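Local coordinates for scarecrow-like protein 3 (Arabidopsis thaliana, PDB 6KPB) that binds zinc finger proteins of the IDD family, among them JACKDAW, and probably acts as a transcription factor in plant development, at residues C377-V382 against Q387-V392; Y371-D376 against I467-R472; E141-L146 against D454-K459. All blocks are in the same frame, centred on the assembly; numbering follows the deposited sequence.

Contact 1. Residues C377-V382 against Q387-V392; sequences CLETKV and QDRIKV
Arg389 joins two antiparallel helices, 360-381 and 387-406, by reaching from the second across to Leu378, Glu379 and Val382. The short helix segments lie 11.1 Å apart at closest approach, a separation that a long side chain can span. With CG anti to the backbone N (chi1 170°) and the chain extended as far as NE, the guanidinium is carried across to Glu379 and Val382 O.

The charged contact is a salt bridge with Glu379. Glu379 OE2 takes a nearly straight hydrogen bond from Arg389 NH1, although the modelled length is too short to trust, and a weak one from Arg389 NH2 at 3.1 Å. The carboxylate and guanidinium planes stand 71° apart, so this is not a flat, two-pronged pairing. Arg389 NH2 also gives a weak hydrogen bond of 2.9 Å to Val382 O, which lies at the guanidinium edge.

The remaining contacts are van der Waals packing. Leu378 CB lies 3.9 Å from Arg389 NE, and the Leu378 carbonyl carbon sits over the middle of one guanidinium face. The apolar part is Leu378 CD1 on Arg389 CG and Val382 CG1 on Arg389 CB.

Arg389 NE pairs with Glu393, and Glu379 OE1 with Arg384. With Arg95 also close, the two carboxylates probably offset the crowding of positive charge, and arginine suits a place that needs both a greasy stem and several N-H donors.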
loop_
_atom_site.group_PDB
_atom_site.type_symbol
_atom_site.label_atom_id
_atom_site.label_comp_id
_atom_site.label_asym_id
_atom_site.label_seq_id
_atom_site.Cartn_x
_atom_site.Cartn_y
_atom_site.Cartn_z
ATOM N N CYS A 377 -20.219 -14.908 -10.914
ATOM C CA CYS A 377 -19.412 -15.993 -11.470
ATOM C C CYS A 377 -18.454 -16.548 -10.425
ATOM O O CYS A 377 -18.409 -17.759 -10.183
ATOM C CB CYS A 377 -18.625 -15.507 -12.690
ATOM S SG CYS A 377 -19.492 -14.379 -13.792
ATOM N N LEU A 378 -17.681 -15.663 -9.790
ATOM C CA LEU A 378 -16.701 -16.103 -8.803
ATOM C C LEU A 378 -17.368 -16.816 -7.636
ATOM O O LEU A 378 -16.815 -17.776 -7.087
ATOM C CB LEU A 378 -15.889 -14.907 -8.309
ATOM C CG LEU A 378 -14.969 -14.280 -9.356
ATOM C CD1 LEU A 378 -14.406 -12.959 -8.867
ATOM C CD2 LEU A 378 -13.848 -15.244 -9.704
ATOM N N GLU A 379 -18.565 -16.369 -7.247
ATOM C CA GLU A 379 -19.251 -16.990 -6.118
ATOM C C GLU A 379 -19.664 -18.421 -6.436
ATOM O O GLU A 379 -19.571 -19.304 -5.577
ATOM C CB GLU A 379 -20.468 -16.153 -5.720
ATOM C CG GLU A 379 -21.301 -16.747 -4.592
ATOM C CD GLU A 379 -20.539 -16.855 -3.283
ATOM O OE1 GLU A 379 -20.893 -17.723 -2.458
ATOM O OE2 GLU A 379 -19.588 -16.072 -3.076
ATOM N N THR A 380 -20.112 -18.675 -7.666
ATOM C CA THR A 380 -20.550 -20.014 -8.039
ATOM C C THR A 380 -19.399 -20.948 -8.386
ATOM O O THR A 380 -19.642 -22.138 -8.612
ATOM C CB THR A 380 -21.510 -19.950 -9.232
ATOM O OG1 THR A 380 -20.786 -19.587 -10.414
ATOM C CG2 THR A 380 -22.609 -18.930 -8.983
ATOM N N LYS A 381 -18.163 -20.453 -8.427
ATOM C CA LYS A 381 -17.064 -21.253 -8.954
ATOM C C LYS A 381 -15.879 -21.344 -8.000
ATOM O O LYS A 381 -15.200 -22.374 -7.949
ATOM C CB LYS A 381 -16.601 -20.680 -10.296
ATOM C CG LYS A 381 -17.677 -20.668 -11.371
ATOM C CD LYS A 381 -17.206 -19.920 -12.609
ATOM C CE LYS A 381 -18.294 -19.865 -13.671
ATOM N NZ LYS A 381 -18.616 -21.213 -14.215
ATOM N N VAL A 382 -15.616 -20.280 -7.247
ATOM C CA VAL A 382 -14.387 -20.172 -6.463
ATOM C C VAL A 382 -14.732 -19.996 -4.986
ATOM O O VAL A 382 -15.654 -19.236 -4.657
ATOM C CB VAL A 382 -13.514 -19.014 -6.979
ATOM C CG1 VAL A 382 -12.120 -19.086 -6.395
ATOM C CG2 VAL A 382 -13.451 -19.036 -8.499
ATOM N N GLN A 387 -7.643 -16.434 -2.126
ATOM C CA GLN A 387 -6.919 -15.179 -2.288
ATOM C C GLN A 387 -6.927 -14.712 -3.738
ATOM O O GLN A 387 -6.887 -13.504 -3.995
ATOM C CB GLN A 387 -5.483 -15.330 -1.783
ATOM C CG GLN A 387 -5.361 -15.390 -0.268
ATOM C CD GLN A 387 -5.753 -14.085 0.402
ATOM O OE1 GLN A 387 -6.788 -14.000 1.062
ATOM N NE2 GLN A 387 -4.923 -13.062 0.236
ATOM N N ASP A 388 -6.974 -15.647 -4.693
ATOM C CA ASP A 388 -7.081 -15.270 -6.101
ATOM C C ASP A 388 -8.361 -14.486 -6.357
ATOM O O ASP A 388 -8.352 -13.467 -7.059
ATOM C CB ASP A 388 -7.039 -16.515 -6.989
ATOM C CG ASP A 388 -5.682 -17.189 -6.990
ATOM O OD1 ASP A 388 -4.686 -16.521 -6.642
ATOM O OD2 ASP A 388 -5.612 -18.382 -7.352
ATOM N N ARG A 389 -9.476 -14.955 -5.796
ATOM C CA ARG A 389 -10.757 -14.285 -5.992
ATOM C C ARG A 389 -10.740 -12.874 -5.417
ATOM O O ARG A 389 -11.224 -11.931 -6.051
ATOM C CB ARG A 389 -11.870 -15.118 -5.359
ATOM C CG ARG A 389 -13.215 -14.428 -5.268
ATOM C CD ARG A 389 -14.258 -15.384 -4.714
ATOM N NE ARG A 389 -15.532 -14.728 -4.443
ATOM C CZ ARG A 389 -16.614 -15.359 -4.001
ATOM N NH1 ARG A 389 -17.733 -14.684 -3.778
ATOM N NH2 ARG A 389 -16.579 -16.667 -3.783
ATOM N N ILE A 390 -10.170 -12.709 -4.221
ATOM C CA ILE A 390 -10.142 -11.393 -3.589
ATOM C C ILE A 390 -9.271 -10.432 -4.388
ATOM O O ILE A 390 -9.625 -9.259 -4.567
ATOM C CB ILE A 390 -9.668 -11.511 -2.130
ATOM C CG1 ILE A 390 -10.613 -12.415 -1.333
ATOM C CG2 ILE A 390 -9.576 -10.135 -1.486
ATOM C CD1 ILE A 390 -10.290 -12.481 0.143
ATOM N N LYS A 391 -8.122 -10.908 -4.880
ATOM C CA LYS A 391 -7.256 -10.059 -5.695
ATOM C C LYS A 391 -7.994 -9.536 -6.921
ATOM O O LYS A 391 -7.943 -8.340 -7.229
ATOM C CB LYS A 391 -6.005 -10.827 -6.122
ATOM C CG LYS A 391 -4.947 -10.976 -5.047
ATOM C CD LYS A 391 -3.555 -10.973 -5.665
ATOM C CE LYS A 391 -2.566 -11.752 -4.817
ATOM N NZ LYS A 391 -2.893 -13.204 -4.803
ATOM N N VAL A 392 -8.686 -10.424 -7.636
ATOM C CA VAL A 392 -9.442 -10.004 -8.814
ATOM C C VAL A 392 -10.558 -9.049 -8.413
ATOM O O VAL A 392 -10.755 -7.997 -9.034
ATOM C CB VAL A 392 -9.988 -11.232 -9.566
ATOM C CG1 VAL A 392 -10.993 -10.808 -10.625
ATOM C CG2 VAL A 392 -8.847 -12.019 -10.193
#

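Contact 2. Residues Y371-D376 against I467-R472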
loop_
_atom_site.group_PDB
_atom_site.type_symbol
_atom_site.label_atom_id
_atom_site.label_comp_id
_atom_site.label_asym_id
_atom_site.label_seq_id
_atom_site.Cartn_x
_atom_site.Cartn_y
_atom_site.Cartn_z
ATOM N N TYR A 371 -21.603 -5.568 -12.219
ATOM C CA TYR A 371 -20.639 -6.210 -11.336
ATOM C C TYR A 371 -21.281 -7.222 -10.398
ATOM O O TYR A 371 -20.573 -8.083 -9.868
ATOM C CB TYR A 371 -19.869 -5.150 -10.548
ATOM C CG TYR A 371 -18.929 -4.363 -11.430
ATOM C CD1 TYR A 371 -17.664 -4.849 -11.735
ATOM C CD2 TYR A 371 -19.318 -3.154 -11.989
ATOM C CE1 TYR A 371 -16.806 -4.142 -12.556
ATOM C CE2 TYR A 371 -18.467 -2.439 -12.810
ATOM C CZ TYR A 371 -17.212 -2.939 -13.090
ATOM O OH TYR A 371 -16.363 -2.230 -13.908
ATOM N N ALA A 372 -22.597 -7.150 -10.187
ATOM C CA ALA A 372 -23.277 -8.240 -9.495
ATOM C C ALA A 372 -23.165 -9.530 -10.292
ATOM O O ALA A 372 -23.001 -10.613 -9.719
ATOM C CB ALA A 372 -24.745 -7.889 -9.250
ATOM N N ALA A 373 -23.244 -9.429 -11.620
ATOM C CA ALA A 373 -23.056 -10.599 -12.469
ATOM C C ALA A 373 -21.613 -11.087 -12.419
ATOM O O ALA A 373 -21.357 -12.285 -12.261
ATOM C CB ALA A 373 -23.471 -10.275 -13.905
ATOM N N LEU A 374 -20.653 -10.165 -12.550
ATOM C CA LEU A 374 -19.244 -10.552 -12.515
ATOM C C LEU A 374 -18.867 -11.159 -11.169
ATOM O O LEU A 374 -18.175 -12.181 -11.113
ATOM C CB LEU A 374 -18.362 -9.346 -12.831
ATOM C CG LEU A 374 -18.313 -8.935 -14.303
ATOM C CD1 LEU A 374 -17.716 -7.547 -14.455
ATOM C CD2 LEU A 374 -17.517 -9.954 -15.107
ATOM N N PHE A 375 -19.317 -10.546 -10.071
ATOM C CA PHE A 375 -19.103 -11.135 -8.755
ATOM C C PHE A 375 -19.879 -12.431 -8.572
ATOM O O PHE A 375 -19.541 -13.221 -7.684
ATOM C CB PHE A 375 -19.492 -10.141 -7.659
ATOM C CG PHE A 375 -18.418 -9.141 -7.330
ATOM C CD1 PHE A 375 -17.986 -8.226 -8.278
ATOM C CD2 PHE A 375 -17.848 -9.108 -6.067
ATOM C CE1 PHE A 375 -17.003 -7.302 -7.974
ATOM C CE2 PHE A 375 -16.864 -8.188 -5.758
ATOM C CZ PHE A 375 -16.442 -7.284 -6.713
ATOM N N ASP A 376 -20.911 -12.667 -9.385
ATOM C CA ASP A 376 -21.695 -13.889 -9.246
ATOM C C ASP A 376 -20.942 -15.092 -9.804
ATOM O O ASP A 376 -21.011 -16.188 -9.235
ATOM C CB ASP A 376 -23.048 -13.726 -9.940
ATOM C CG ASP A 376 -24.114 -14.646 -9.373
ATOM O OD1 ASP A 376 -23.807 -15.820 -9.083
ATOM O OD2 ASP A 376 -25.267 -14.190 -9.221
ATOM N N ILE A 467 -20.202 -11.402 -25.140
ATOM C CA ILE A 467 -19.945 -12.403 -24.111
ATOM C C ILE A 467 -20.821 -12.086 -22.906
ATOM O O ILE A 467 -20.688 -11.021 -22.294
ATOM C CB ILE A 467 -18.460 -12.434 -23.722
ATOM C CG1 ILE A 467 -17.586 -12.555 -24.971
ATOM C CG2 ILE A 467 -18.189 -13.589 -22.777
ATOM C CD1 ILE A 467 -16.103 -12.469 -24.688
ATOM N N CYS A 468 -21.714 -13.009 -22.564
ATOM C CA CYS A 468 -22.664 -12.816 -21.482
ATOM C C CYS A 468 -22.411 -13.806 -20.354
ATOM O O CYS A 468 -21.930 -14.920 -20.577
ATOM C CB CYS A 468 -24.107 -12.984 -21.973
ATOM S SG CYS A 468 -24.591 -11.894 -23.324
ATOM N N TRP A 469 -22.736 -13.381 -19.138
ATOM C CA TRP A 469 -22.892 -14.275 -17.998
ATOM C C TRP A 469 -24.380 -14.382 -17.708
ATOM O O TRP A 469 -25.034 -13.365 -17.448
ATOM C CB TRP A 469 -22.137 -13.768 -16.770
ATOM C CG TRP A 469 -22.514 -14.494 -15.513
ATOM C CD1 TRP A 469 -23.315 -14.030 -14.510
ATOM C CD2 TRP A 469 -22.123 -15.819 -15.135
ATOM N NE1 TRP A 469 -23.437 -14.982 -13.525
ATOM C CE2 TRP A 469 -22.715 -16.088 -13.885
ATOM C CE3 TRP A 469 -21.322 -16.800 -15.728
ATOM C CZ2 TRP A 469 -22.535 -17.300 -13.220
ATOM C CZ3 TRP A 469 -21.145 -18.001 -15.066
ATOM C CH2 TRP A 469 -21.749 -18.240 -13.825
ATOM N N GLN A 470 -24.907 -15.605 -17.758
ATOM C CA GLN A 470 -26.348 -15.828 -17.745
ATOM C C GLN A 470 -26.988 -15.014 -18.862
ATOM O O GLN A 470 -26.731 -15.266 -20.043
ATOM C CB GLN A 470 -26.950 -15.470 -16.383
ATOM C CG GLN A 470 -26.251 -16.113 -15.188
ATOM C CD GLN A 470 -26.496 -17.611 -15.084
ATOM O OE1 GLN A 470 -26.047 -18.389 -15.926
ATOM N NE2 GLN A 470 -27.211 -18.020 -14.040
ATOM N N ASP A 471 -27.803 -14.024 -18.505
ATOM C CA ASP A 471 -28.417 -13.133 -19.481
ATOM C C ASP A 471 -27.777 -11.752 -19.513
ATOM O O ASP A 471 -28.199 -10.909 -20.309
ATOM C CB ASP A 471 -29.918 -12.991 -19.201
ATOM C CG ASP A 471 -30.706 -14.226 -19.597
ATOM O OD1 ASP A 471 -30.096 -15.189 -20.107
ATOM O OD2 ASP A 471 -31.940 -14.229 -19.398
ATOM N N ARG A 472 -26.770 -11.503 -18.678
ATOM C CA ARG A 472 -26.198 -10.169 -18.548
ATOM C C ARG A 472 -25.038 -9.998 -19.519
ATOM O O ARG A 472 -24.068 -10.764 -19.445
ATOM C CB ARG A 472 -25.718 -9.933 -17.127
ATOM C CG ARG A 472 -25.202 -8.528 -16.874
ATOM C CD ARG A 472 -26.341 -7.526 -16.837
ATOM N NE ARG A 472 -25.858 -6.153 -16.717
ATOM C CZ ARG A 472 -26.642 -5.102 -16.499
ATOM N NH1 ARG A 472 -27.951 -5.265 -16.369
ATOM N NH2 ARG A 472 -26.115 -3.890 -16.404
#
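Trp469 and Arg472 are the end residues of the type II' turn in a beta hairpin, and both lean on Ala373 of helix 360-381; Trp469 also meets Asp376, one turn further on. The hairpin joins strands 464-469 and 472-482, closed by the paired backbone bonds Trp469 N to Arg472 O and Arg472 N to Trp469 O.

Trp469 presents the pyrrole side of its indole. Trp469 CD1 lies 3.8 Å from Ala373 CB and 3.5 Å from Ala373 O, while Trp469 NE1 is 3.8 Å from Asp376 CB; the approach is oblique, and no hydrogen bond crosses the contact. With CG anti to the backbone N (chi1 167°), the indole is swung from the strand toward the helix, and Gln470 CG lies over one face, near the rim. Arg472 adds its CG, 3.9 Å from Ala373 CB. A methyl group is all that Ala373 contributes, and its small size lets the tryptophan and the arginine stem both come close to the helix.

Replacing Trp469 by alanine would probably open a gap between hairpin and helix, with Ala373 and the CB of Asp376 deprived of their indole neighbour.

The polar ends turn to other partners: Asp376 OD2 hydrogen-bonds to a polar side chain of the bound peptide, and Arg472 NH2 to Thr370 and, as a salt bridge, Glu366. Behind the helix, Leu374 packs on Phe397 of helix 387-406, and Phe375 faces helix 92-109; Trp469 also meets Tyr456 of the adjoining strand edge-to-face.

Contact 3. Residues E141-L146 against D454-K459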
loop_
_atom_site.group_PDB
_atom_site.type_symbol
_atom_site.label_atom_id
_atom_site.label_comp_id
_atom_site.label_asym_id
_atom_site.label_seq_id
_atom_site.Cartn_x
_atom_site.Cartn_y
_atom_site.Cartn_z
ATOM N N GLU A 141 -7.140 -16.455 -16.511
ATOM C CA GLU A 141 -7.343 -17.868 -16.212
ATOM C C GLU A 141 -8.647 -18.162 -15.485
ATOM O O GLU A 141 -9.213 -19.243 -15.676
ATOM C CB GLU A 141 -6.175 -18.408 -15.380
ATOM C CG GLU A 141 -4.819 -18.245 -16.047
ATOM C CD GLU A 141 -3.879 -19.399 -15.756
ATOM O OE1 GLU A 141 -3.599 -20.184 -16.686
ATOM O OE2 GLU A 141 -3.424 -19.526 -14.599
ATOM N N MET A 142 -9.141 -17.241 -14.658
ATOM C CA MET A 142 -10.388 -17.472 -13.940
ATOM C C MET A 142 -11.620 -17.087 -14.748
ATOM O O MET A 142 -12.725 -17.533 -14.417
ATOM C CB MET A 142 -10.382 -16.708 -12.611
ATOM C CG MET A 142 -9.197 -17.049 -11.717
ATOM S SD MET A 142 -9.148 -16.083 -10.199
ATOM C CE MET A 142 -10.453 -16.878 -9.265
ATOM N N PHE A 143 -11.459 -16.281 -15.795
ATOM C CA PHE A 143 -12.549 -15.890 -16.672
ATOM C C PHE A 143 -12.228 -16.270 -18.112
ATOM O O PHE A 143 -11.058 -16.289 -18.506
ATOM C CB PHE A 143 -12.817 -14.381 -16.593
ATOM C CG PHE A 143 -13.332 -13.927 -15.258
ATOM C CD1 PHE A 143 -12.457 -13.594 -14.239
ATOM C CD2 PHE A 143 -14.694 -13.830 -15.023
ATOM C CE1 PHE A 143 -12.928 -13.176 -13.010
ATOM C CE2 PHE A 143 -15.173 -13.414 -13.796
ATOM C CZ PHE A 143 -14.288 -13.085 -12.788
ATOM N N PRO A 144 -13.241 -16.589 -18.915
ATOM C CA PRO A 144 -13.017 -16.898 -20.334
ATOM C C PRO A 144 -13.061 -15.692 -21.261
ATOM O O PRO A 144 -13.065 -15.882 -22.480
ATOM C CB PRO A 144 -14.186 -17.842 -20.641
ATOM C CG PRO A 144 -15.296 -17.297 -19.801
ATOM C CD PRO A 144 -14.654 -16.767 -18.533
ATOM N N ILE A 145 -13.095 -14.474 -20.715
ATOM C CA ILE A 145 -13.284 -13.283 -21.540
ATOM C C ILE A 145 -12.141 -13.134 -22.534
ATOM O O ILE A 145 -12.358 -13.004 -23.744
ATOM C CB ILE A 145 -13.415 -12.033 -20.654
ATOM C CG1 ILE A 145 -14.532 -12.212 -19.620
ATOM C CG2 ILE A 145 -13.636 -10.802 -21.513
ATOM C CD1 ILE A 145 -15.885 -12.508 -20.217
ATOM N N LEU A 146 -10.904 -13.151 -22.035
ATOM C CA LEU A 146 -9.756 -12.877 -22.892
ATOM C C LEU A 146 -9.496 -14.019 -23.867
ATOM O O LEU A 146 -9.106 -13.781 -25.016
ATOM C CB LEU A 146 -8.521 -12.603 -22.035
ATOM C CG LEU A 146 -8.508 -11.241 -21.340
ATOM C CD1 LEU A 146 -7.274 -11.093 -20.468
ATOM C CD2 LEU A 146 -8.565 -10.128 -22.375
ATOM N N ASP A 454 -19.183 -22.881 -17.628
ATOM C CA ASP A 454 -20.627 -22.974 -17.789
ATOM C C ASP A 454 -21.304 -21.763 -17.156
ATOM O O ASP A 454 -20.820 -21.192 -16.176
ATOM C CB ASP A 454 -21.153 -24.267 -17.168
ATOM C CG ASP A 454 -20.872 -24.357 -15.684
ATOM O OD1 ASP A 454 -19.680 -24.372 -15.308
ATOM O OD2 ASP A 454 -21.838 -24.399 -14.892
ATOM N N GLY A 455 -22.440 -21.372 -17.734
ATOM C CA GLY A 455 -23.127 -20.154 -17.384
ATOM C C GLY A 455 -22.860 -19.015 -18.345
ATOM O O GLY A 455 -23.693 -18.108 -18.467
ATOM N N TYR A 456 -21.722 -19.044 -19.030
ATOM C CA TYR A 456 -21.421 -18.047 -20.043
ATOM C C TYR A 456 -22.135 -18.373 -21.347
ATOM O O TYR A 456 -22.424 -19.533 -21.652
ATOM C CB TYR A 456 -19.916 -17.960 -20.291
ATOM C CG TYR A 456 -19.145 -17.314 -19.167
ATOM C CD1 TYR A 456 -19.007 -15.934 -19.100
ATOM C CD2 TYR A 456 -18.552 -18.082 -18.176
ATOM C CE1 TYR A 456 -18.302 -15.337 -18.076
ATOM C CE2 TYR A 456 -17.845 -17.494 -17.147
ATOM C CZ TYR A 456 -17.725 -16.123 -17.102
ATOM O OH TYR A 456 -17.021 -15.537 -16.080
ATOM N N ARG A 457 -22.418 -17.328 -22.117
ATOM C CA ARG A 457 -23.055 -17.458 -23.416
ATOM C C ARG A 457 -22.450 -16.431 -24.360
ATOM O O ARG A 457 -21.990 -15.370 -23.933
ATOM C CB ARG A 457 -24.573 -17.261 -23.325
ATOM C CG ARG A 457 -25.317 -18.406 -22.660
ATOM C CD ARG A 457 -26.598 -17.919 -22.004
ATOM N NE ARG A 457 -27.210 -16.823 -22.748
ATOM C CZ ARG A 457 -28.007 -16.984 -23.799
ATOM N NH1 ARG A 457 -28.288 -18.204 -24.240
ATOM N NH2 ARG A 457 -28.519 -15.927 -24.413
ATOM N N ILE A 458 -22.448 -16.759 -25.648
ATOM C CA ILE A 458 -21.989 -15.853 -26.693
ATOM C C ILE A 458 -23.159 -15.588 -27.626
ATOM O O ILE A 458 -23.710 -16.523 -28.222
ATOM C CB ILE A 458 -20.788 -16.416 -27.463
ATOM C CG1 ILE A 458 -19.558 -16.461 -26.561
ATOM C CG2 ILE A 458 -20.498 -15.565 -28.685
ATOM C CD1 ILE A 458 -18.360 -17.103 -27.202
ATOM N N LYS A 459 -23.540 -14.322 -27.748
ATOM C CA LYS A 459 -24.637 -13.906 -28.608
ATOM C C LYS A 459 -24.094 -13.129 -29.798
ATOM O O LYS A 459 -23.189 -12.302 -29.651
ATOM C CB LYS A 459 -25.643 -13.047 -27.836
#
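Pro144 sets the CG-CD edge of its ring over the face of Tyr456 in a CH-pi contact that ties the linker between helices 129-142 and 145-160 to strand 456-461 of the GRAS domain's mixed sheet. Pro144 CG stands 3.6 Å from the centroid of the Tyr456 ring and only 8° off the normal, so it sits almost directly above the middle of the face. Pro144 CD reaches farther out, 3.4 Å from Tyr456 CZ. The two side chains come from opposite directions, strand and linker each sending one forward.

Phe143 meets the same tyrosine from another side. The two side chains cross at a slant, and the hydroxyl lies at the phenylalanine's edge, near its plane, with Tyr456 OH 3.1 Å from Phe143 CD2. Ile145 touches the tyrosine more loosely: Ile145 CD1 is 4.3 Å from Tyr456 CE1. Tyr456 holds its CG anti to the carbonyl carbon (chi1 -72°), a setting that directs the ring out from the strand into this group.

Each residue type fits its place. Phe143 is where the first helix gives out, and Pro144 follows at the N-cap of the next, where its rigid ring gives tyrosine an edge of C-H groups at CG and CD to pack on. Leu448 of helix 438-448 also touches Tyr456, and Cys377 of helix 360-381 comes up to its hydroxyl. Tyr456 OH lies 3.6 Å from Pro144 CD.

In the fold
The three contacts cluster on one region of the GRAS domain, with centres about 13 Å (contacts 1 and 2), 14 Å (1 and 3) and 10 Å (2 and 3) apart. Contacts 1 and 2 use successive turns of helix 360-381, while 2 and 3 use the antiparallel neighbours 464-469 and 456-461 of the mixed sheet. Cys377, in the segment 377-382 of contact 1, links it to the other two, its SG touching Trp469 and the Tyr456 hydroxyl. Along the chain, contact 1 is nested within the loops closed by the others, and contacts 2 and 3 cross. Parts of the predicted VHIID, PFYRE and SAW regions, the first well before the other two in sequence, are thereby packed together beside a bound-peptide site.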